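Local atomic coordinates of protein (thiaminase I) (Bacillus subtilis, PDB entry 3THI), a protein that catalyses the degradation of thiamin as a transferase, exchanging its thiazole moiety for another nucleophilic base. Residues 344-347 with 348-352. Numbering follows the deposited sequence.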
loop_
_atom_site.group_PDB
_atom_site.type_symbol
_atom_site.label_atom_id
_atom_site.label_comp_id
_atom_site.label_asym_id
_atom_site.label_seq_id
_atom_site.Cartn_x
_atom_site.Cartn_y
_atom_site.Cartn_z
ATOM N N PRO A 344 -3.895 -10.342 15.167
ATOM C CA PRO A 344 -2.726 -11.166 15.489
ATOM C C PRO A 344 -2.702 -12.521 14.769
ATOM O O PRO A 344 -1.633 -13.072 14.483
ATOM C CB PRO A 344 -2.848 -11.378 16.993
ATOM C CG PRO A 344 -3.792 -10.337 17.455
ATOM C CD PRO A 344 -4.733 -10.112 16.360
ATOM N N GLU A 345 -3.883 -13.069 14.504
ATOM C CA GLU A 345 -3.992 -14.374 13.859
ATOM C C GLU A 345 -4.069 -14.285 12.346
ATOM O O GLU A 345 -4.442 -15.249 11.679
ATOM C CB GLU A 345 -5.204 -15.136 14.410
ATOM C CG GLU A 345 -5.186 -15.296 15.933
ATOM C CD GLU A 345 -3.872 -15.875 16.457
ATOM O OE1 GLU A 345 -3.352 -16.843 15.852
ATOM O OE2 GLU A 345 -3.359 -15.354 17.476
ATOM N N VAL A 346 -3.645 -13.142 11.812
ATOM C CA VAL A 346 -3.674 -12.891 10.371
ATOM C C VAL A 346 -3.101 -14.017 9.506
ATOM O O VAL A 346 -3.760 -14.467 8.574
ATOM C CB VAL A 346 -3.029 -11.511 10.000
ATOM C CG1 VAL A 346 -1.597 -11.406 10.498
ATOM C CG2 VAL A 346 -3.120 -11.265 8.499
ATOM N N ARG A 347 -1.914 -14.518 9.843
ATOM C CA ARG A 347 -1.298 -15.585 9.047
ATOM C C ARG A 347 -2.168 -16.836 8.916
ATOM O O ARG A 347 -2.321 -17.361 7.819
ATOM C CB ARG A 347 0.095 -15.941 9.564
ATOM C CG ARG A 347 1.097 -14.801 9.456
ATOM C CD ARG A 347 2.531 -15.318 9.490
ATOM N NE ARG A 347 3.527 -14.262 9.663
ATOM C CZ ARG A 347 3.853 -13.360 8.739
ATOM N NH1 ARG A 347 3.263 -13.344 7.549
ATOM N NH2 ARG A 347 4.823 -12.494 8.989
ATOM N N THR A 348 -2.781 -17.276 10.013
ATOM C CA THR A 348 -3.637 -18.456 9.972
ATOM C C THR A 348 -4.897 -18.152 9.161
ATOM O O THR A 348 -5.284 -18.934 8.293
ATOM C CB THR A 348 -4.029 -18.952 11.405
ATOM O OG1 THR A 348 -2.846 -19.337 12.117
ATOM C CG2 THR A 348 -4.973 -20.169 11.329
ATOM N N TRP A 349 -5.511 -17.005 9.434
ATOM C CA TRP A 349 -6.719 -16.593 8.738
ATOM C C TRP A 349 -6.482 -16.486 7.232
ATOM O O TRP A 349 -7.380 -16.753 6.433
ATOM C CB TRP A 349 -7.219 -15.250 9.277
ATOM C CG TRP A 349 -8.618 -14.915 8.827
ATOM C CD1 TRP A 349 -9.776 -15.186 9.498
ATOM C CD2 TRP A 349 -9.006 -14.262 7.605
ATOM N NE1 TRP A 349 -10.862 -14.748 8.775
ATOM C CE2 TRP A 349 -10.421 -14.177 7.610
ATOM C CE3 TRP A 349 -8.304 -13.747 6.503
ATOM C CZ2 TRP A 349 -11.144 -13.593 6.556
ATOM C CZ3 TRP A 349 -9.031 -13.167 5.450
ATOM C CH2 TRP A 349 -10.433 -13.101 5.491
ATOM N N LEU A 350 -5.277 -16.074 6.849
ATOM C CA LEU A 350 -4.919 -15.938 5.444
ATOM C C LEU A 350 -4.823 -17.311 4.779
ATOM O O LEU A 350 -5.247 -17.485 3.628
ATOM C CB LEU A 350 -3.591 -15.184 5.321
ATOM C CG LEU A 350 -3.572 -13.769 4.738
ATOM C CD1 LEU A 350 -4.900 -13.075 4.866
ATOM C CD2 LEU A 350 -2.470 -12.983 5.411
ATOM N N LYS A 351 -4.265 -18.284 5.495
ATOM C CA LYS A 351 -4.152 -19.643 4.957
ATOM C C LYS A 351 -5.552 -20.231 4.781
ATOM O O LYS A 351 -5.863 -20.832 3.752
ATOM C CB LYS A 351 -3.322 -20.540 5.882
ATOM C CG LYS A 351 -1.857 -20.157 5.961
ATOM C CD LYS A 351 -1.026 -21.227 6.658
ATOM C CE LYS A 351 0.464 -20.893 6.614
ATOM N NZ LYS A 351 1.324 -22.077 6.935
ATOM N N ASP A 352 -6.392 -20.024 5.791
ATOM C CA ASP A 352 -7.766 -20.500 5.785
ATOM C C ASP A 352 -8.582 -19.862 4.666
ATOM O O ASP A 352 -9.460 -20.512 4.081
ATOM C CB ASP A 352 -8.446 -20.167 7.118
ATOM C CG ASP A 352 -7.969 -21.037 8.262
ATOM O OD1 ASP A 352 -7.407 -22.122 8.001
ATOM O OD2 ASP A 352 -8.178 -20.629 9.430
HETATM O O HOH W 1 -1.640 -17.106 12.952
#
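Trp349 N donates to Glu345 O at 3.0 Å along an almost straight line (N-H...O 176°), the first of three i to i+4 backbone bonds that close the opening turns of helix 346-353. Leu350 N reaches Val346 O at 2.8 Å, and Lys351 N meets Arg347 O at a longer 3.2 Å. At the N-cap, Glu345 OE1 and Thr348 OG1 approach one water; Thr348 OG1 lies 2.7 Å from it, whereas the water's own bond to Glu345 OE1, at 3.4 Å, is weak.

Apolar contact follows the same spacing. With chi1 57°, Val346 CG2 stands anti to the backbone N, which turns it to Leu350 CD2 one turn on, 3.6 Å away, the side chains running alongside each other off one helix face. Leu350 CD1 sits in the plane of the Trp349 indole, at its edge. An alanine in place of Leu350 would lose both methyls and is likely to leave Val346 CG2 without its neighbour and open a gap towards Thr155 and Ala158 of helix 154-169.

The polar ends of Arg347 and Trp349 find partners outside the helix: the extended Arg347 chain carries NH2 to a salt bridge with Asp45 and a hydrogen bond to Ser41 O, while Trp349 NE1 donates to Pro179 O. These are the first turns of a short amphipathic alpha-helix, packed on helices 60-65 and 154-169 of a fold related to periplasmic binding proteins.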